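Local atomic coordinates of Lmo0181 protein (Listeria monocytogenes serovar 1/2a, PDB entry 5F7V), a protein that binds the cyclic glucan cycloalternan as an ABC substrate-binding protein and probably delivers it to a transporter for uptake into the cell. Residues 276-280 / 348-354; 106-111 / 124-128. All coordinates share one frame; numbering follows the deposited sequence.

Contact 1: 276-280 / 348-354; sequences KATHF and SLQYMVL. With GLC (alpha-D-glucopyranose), chain B.
Thr-278 grips the 348-354 segment three times, twice through its backbone and once through its hydroxyl. Its N donates to Tyr-351 O (3.0 Å), and its O accepts from Val-353 N at 2.8 Å. The hydroxyl OG1 donates to Ser-348 O over 2.7 Å. Tyr-351 N reaches Ser-348 O from the opposite face, so two donors clasp this carbonyl. Placing OG1 between the backbone N and the carbonyl carbon (chi1 57°) aims it at that oxygen.

Lys-276 lays its extended chain along Tyr-351, with CD 3.6 Å from the ring centroid in a CH-pi contact over one face; Gln-350 CB covers the opposite face. Beyond the ring, a water joins Lys-276 NZ to Tyr-351 OH, while NZ also forms a salt bridge with Asp-150. The backbone bonds make a short parallel pairing, in which the short, weakly bonded strand 352-353 pairs with the start of strand 278-287 in the sheet of this periplasmic-binding-protein fold. Thr-278 and Met-352 sit on one face of the pair. Farther along, direct bonding gives way to a water that accepts from Phe-280 N and donates to Val-353 O.

With CG anti to the backbone N (chi1 -177°), the Phe-280 side chain runs alongside Met-352 in the same direction, and Met-352 SD makes an oblique Met-aromatic contact 4.3 Å from the ring centroid. Leu-349 CD2 meets the ring's edge, and Leu-354 CD2 packs against Phe-280 CD2 at 3.9 Å. On the pocket side, His-279 brings CE1 to 3.4 Å from C6 of a glucose unit of the bound glycan; its NE2 is hydrogen-bonded to Asn-180 O, a bond that restrains the imidazole beside the sugar.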
# COMPACT_ATOMS: atom_id res chain seq x y z
N LYS A 276 17.46 7.42 -0.67
CA LYS A 276 16.03 7.45 -0.82
C LYS A 276 15.49 6.04 -0.98
O LYS A 276 16.16 5.18 -1.58
CB LYS A 276 15.67 8.29 -2.04
CG LYS A 276 16.24 9.70 -1.94
CD LYS A 276 15.95 10.59 -3.13
CE LYS A 276 16.57 11.96 -3.01
NZ LYS A 276 16.47 12.76 -4.25
N ALA A 277 14.30 5.81 -0.44
CA ALA A 277 13.60 4.55 -0.66
C ALA A 277 12.12 4.80 -0.48
O ALA A 277 11.71 5.39 0.54
CB ALA A 277 14.10 3.47 0.29
N THR A 278 11.36 4.37 -1.47
CA THR A 278 9.92 4.63 -1.49
C THR A 278 9.18 3.32 -1.70
O THR A 278 9.68 2.32 -2.25
CB THR A 278 9.59 5.60 -2.60
OG1 THR A 278 10.06 5.05 -3.83
CG2 THR A 278 10.24 6.97 -2.29
N HIS A 279 7.97 3.31 -1.19
CA HIS A 279 7.08 2.15 -1.35
C HIS A 279 6.61 2.01 -2.79
O HIS A 279 6.44 2.96 -3.52
CB HIS A 279 5.87 2.31 -0.46
CG HIS A 279 6.08 1.77 0.92
ND1 HIS A 279 5.72 2.47 2.05
CD2 HIS A 279 6.54 0.57 1.35
CE1 HIS A 279 5.96 1.72 3.11
NE2 HIS A 279 6.44 0.57 2.71
N PHE A 280 6.35 0.77 -3.18
CA PHE A 280 5.65 0.38 -4.40
C PHE A 280 4.69 -0.74 -4.03
O PHE A 280 5.09 -1.80 -3.58
CB PHE A 280 6.63 -0.09 -5.48
CG PHE A 280 5.95 -0.43 -6.78
CD1 PHE A 280 5.72 0.58 -7.72
CD2 PHE A 280 5.48 -1.71 -7.02
CE1 PHE A 280 5.09 0.27 -8.91
CE2 PHE A 280 4.82 -2.00 -8.20
CZ PHE A 280 4.65 -1.01 -9.11
N SER A 348 8.82 9.55 -7.21
CA SER A 348 9.10 8.55 -6.18
C SER A 348 9.42 7.19 -6.77
O SER A 348 10.15 6.44 -6.13
CB SER A 348 7.92 8.47 -5.22
OG SER A 348 7.69 9.64 -4.46
N LEU A 349 8.94 6.86 -7.97
CA LEU A 349 9.16 5.54 -8.54
C LEU A 349 10.61 5.24 -8.82
O LEU A 349 10.99 4.07 -8.82
CB LEU A 349 8.33 5.39 -9.80
CG LEU A 349 6.81 5.47 -9.62
CD1 LEU A 349 6.13 5.56 -10.96
CD2 LEU A 349 6.31 4.27 -8.83
N GLN A 350 11.45 6.25 -9.00
CA GLN A 350 12.88 6.01 -9.17
C GLN A 350 13.51 5.25 -7.99
O GLN A 350 14.44 4.48 -8.14
CB GLN A 350 13.64 7.34 -9.34
CG GLN A 350 15.11 7.13 -9.65
CD GLN A 350 15.91 8.40 -9.95
OE1 GLN A 350 17.13 8.48 -9.74
NE2 GLN A 350 15.23 9.42 -10.41
N TYR A 351 12.97 5.50 -6.80
CA TYR A 351 13.60 5.02 -5.56
C TYR A 351 12.84 3.87 -4.96
O TYR A 351 13.06 3.53 -3.82
CB TYR A 351 13.70 6.16 -4.55
CG TYR A 351 14.06 7.48 -5.19
CD1 TYR A 351 15.30 7.65 -5.81
CD2 TYR A 351 13.14 8.53 -5.21
CE1 TYR A 351 15.61 8.87 -6.39
CE2 TYR A 351 13.46 9.73 -5.84
CZ TYR A 351 14.66 9.91 -6.42
OH TYR A 351 14.99 11.11 -7.04
N MET A 352 11.97 3.22 -5.72
CA MET A 352 11.10 2.20 -5.16
C MET A 352 11.86 1.01 -4.60
O MET A 352 12.92 0.60 -5.10
CB MET A 352 10.11 1.71 -6.22
CG MET A 352 10.73 0.89 -7.33
SD MET A 352 9.53 0.04 -8.40
CE MET A 352 9.03 1.46 -9.25
N VAL A 353 11.29 0.43 -3.56
CA VAL A 353 11.71 -0.86 -3.03
C VAL A 353 10.49 -1.77 -2.99
O VAL A 353 9.46 -1.46 -2.40
CB VAL A 353 12.44 -0.74 -1.69
CG1 VAL A 353 13.80 -0.11 -1.95
CG2 VAL A 353 11.58 -0.08 -0.60
N LEU A 354 10.61 -2.91 -3.65
CA LEU A 354 9.50 -3.86 -3.77
C LEU A 354 9.25 -4.53 -2.42
O LEU A 354 10.19 -4.71 -1.64
CB LEU A 354 9.82 -4.88 -4.85
CG LEU A 354 10.08 -4.28 -6.23
CD1 LEU A 354 10.47 -5.40 -7.17
CD2 LEU A 354 8.84 -3.58 -6.75
C1 GLC B . -0.24 -0.67 4.47
C2 GLC B . -1.06 0.13 5.47
C3 GLC B . -1.00 1.61 5.08
C4 GLC B . 0.45 2.06 5.01
C5 GLC B . 1.30 1.11 4.15
C6 GLC B . 2.81 1.36 4.25
O2 GLC B . -2.41 -0.33 5.53
O3 GLC B . -1.70 2.33 6.10
O4 GLC B . 0.54 3.36 4.41
O5 GLC B . 1.12 -0.27 4.48
O6 GLC B . 3.21 1.20 5.60
O HOH W 1 15.64 2.67 -2.61
O HOH W 2 13.90 13.19 -5.63
O HOH W 3 6.96 -1.66 -1.60

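Contact 2: 106-111 / 124-128; sequences LNKQAY and VESFS
Asn-107 OD1 accepts a 2.9 Å hydrogen bond from Ala-110 N, capping the helix that begins at Lys-108, and the same side chain turns its amide over Phe-127. The donor lies only 16° out of the amide carbonyl's plane. With OD1 thus engaged, ND2 stands over one face of the phenyl ring, offset toward the rim and 3.7 Å from Phe-127 CZ. The amide and ring planes are inclined by 36°, and Asn-107 CB adds a contact to CE1 of the same ring.

The capped first turn of helix 108-112 packs against the long strand 119-135, within the solute-binding fold. Glu-125 and Ser-126 both face Asn-283 of the neighbouring strand, a classic beta bulge lying between the two strand residues that meet the helix, Val-124 and Phe-127.

Ala-110 fits between those two side chains: its CB is 3.5 Å from Val-124 CG2 and 3.9 Å from Phe-127 CB. Val-124 turns CG2 anti to its own N, which sets this methyl against Ala-110 and leaves CG1 (chi1 58°) to the other neighbours. CG1 meets Leu-106 CD1 at 3.8 Å, the two side chains running past each other in opposite directions, and also touches the edge of the Tyr-111 ring at CD1. Outside the two segments, Glu-125 forms a salt bridge with Arg-314, and Val-124 O accepts from Ser-305 OG.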
# COMPACT_ATOMS: atom_id res chain seq x y z
N LEU A 106 1.38 -2.20 -19.81
CA LEU A 106 1.15 -2.04 -18.38
C LEU A 106 2.44 -1.78 -17.63
O LEU A 106 3.52 -2.12 -18.09
CB LEU A 106 0.51 -3.31 -17.83
CG LEU A 106 -0.75 -3.74 -18.58
CD1 LEU A 106 -1.36 -4.88 -17.77
CD2 LEU A 106 -1.76 -2.62 -18.66
N ASN A 107 2.33 -1.16 -16.46
CA ASN A 107 3.49 -1.07 -15.58
C ASN A 107 4.04 -2.46 -15.28
O ASN A 107 3.34 -3.34 -14.80
CB ASN A 107 3.10 -0.37 -14.29
CG ASN A 107 4.25 -0.25 -13.32
OD1 ASN A 107 4.69 -1.24 -12.74
ND2 ASN A 107 4.74 0.98 -13.11
N LYS A 108 5.31 -2.65 -15.60
CA LYS A 108 5.86 -3.98 -15.53
C LYS A 108 6.03 -4.55 -14.12
O LYS A 108 5.79 -5.74 -13.91
CB LYS A 108 7.21 -4.00 -16.20
CG LYS A 108 7.66 -5.43 -16.47
CD LYS A 108 8.82 -5.50 -17.42
CE LYS A 108 9.48 -6.86 -17.35
NZ LYS A 108 10.85 -6.79 -17.94
N GLN A 109 6.42 -3.68 -13.20
CA GLN A 109 6.55 -4.11 -11.81
C GLN A 109 5.19 -4.52 -11.25
O GLN A 109 5.09 -5.49 -10.53
CB GLN A 109 7.16 -2.99 -10.96
CG GLN A 109 8.63 -2.75 -11.25
CD GLN A 109 8.83 -2.09 -12.60
OE1 GLN A 109 8.16 -1.12 -12.95
NE2 GLN A 109 9.71 -2.66 -13.38
N ALA A 110 4.15 -3.81 -11.62
CA ALA A 110 2.82 -4.11 -11.12
C ALA A 110 2.30 -5.39 -11.73
O ALA A 110 1.72 -6.21 -11.04
CB ALA A 110 1.89 -2.94 -11.40
N TYR A 111 2.55 -5.59 -13.03
CA TYR A 111 2.12 -6.83 -13.69
C TYR A 111 2.86 -8.03 -13.12
O TYR A 111 2.26 -9.10 -12.83
CB TYR A 111 2.35 -6.71 -15.21
CG TYR A 111 1.82 -7.86 -16.01
CD1 TYR A 111 0.45 -8.13 -16.11
CD2 TYR A 111 2.67 -8.73 -16.67
CE1 TYR A 111 -0.05 -9.18 -16.85
CE2 TYR A 111 2.18 -9.80 -17.41
CZ TYR A 111 0.82 -10.01 -17.50
OH TYR A 111 0.25 -11.05 -18.22
N VAL A 124 -3.22 -7.47 -12.90
CA VAL A 124 -2.92 -6.27 -12.13
C VAL A 124 -4.01 -5.23 -12.32
O VAL A 124 -4.41 -4.92 -13.43
CB VAL A 124 -1.54 -5.69 -12.47
CG1 VAL A 124 -1.39 -5.35 -13.95
CG2 VAL A 124 -1.28 -4.48 -11.60
N GLU A 125 -4.49 -4.71 -11.21
CA GLU A 125 -5.61 -3.78 -11.16
C GLU A 125 -5.17 -2.34 -10.93
O GLU A 125 -5.73 -1.41 -11.52
CB GLU A 125 -6.55 -4.23 -10.02
CG GLU A 125 -7.70 -3.32 -9.78
CD GLU A 125 -8.29 -3.44 -8.41
OE1 GLU A 125 -7.70 -4.23 -7.58
OE2 GLU A 125 -9.29 -2.77 -8.17
N SER A 126 -4.19 -2.14 -10.08
CA SER A 126 -3.73 -0.80 -9.77
C SER A 126 -2.35 -0.87 -9.14
O SER A 126 -1.89 -1.92 -8.70
CB SER A 126 -4.68 -0.07 -8.83
OG SER A 126 -4.70 -0.63 -7.53
N PHE A 127 -1.66 0.27 -9.09
CA PHE A 127 -0.44 0.38 -8.31
C PHE A 127 -0.41 1.72 -7.59
O PHE A 127 -1.17 2.66 -7.93
CB PHE A 127 0.81 0.05 -9.13
CG PHE A 127 1.21 1.11 -10.11
CD1 PHE A 127 0.68 1.11 -11.40
CD2 PHE A 127 2.12 2.10 -9.79
CE1 PHE A 127 1.01 2.07 -12.33
CE2 PHE A 127 2.46 3.06 -10.72
CZ PHE A 127 1.91 3.03 -11.98
N SER A 128 0.45 1.78 -6.59
CA SER A 128 0.45 2.96 -5.71
C SER A 128 1.75 3.08 -4.93
O SER A 128 2.60 2.19 -4.95
CB SER A 128 -0.71 2.83 -4.71
OG SER A 128 -0.54 1.73 -3.83

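How the contacts relate
Both contacts build on neighbouring strands of one sheet, 278-287 for contact 1 and 119-135 for contact 2, yet they use them differently. Contact 1 is partly buried and mixes strand pairing with bridging waters and side chains at the surface; one of its residues lines the glycan pocket. Contact 2 is a buried helix-on-strand interface with no hydrogen bonds between its segments, held by apolar packing and an amide over a ring. Phe-280 joins them: its CE1 lies 3.6 Å from Phe-127 CD2, and its CZ packs against Asn-107, Gln-109 and Ala-110 at the capped start of helix 108-112.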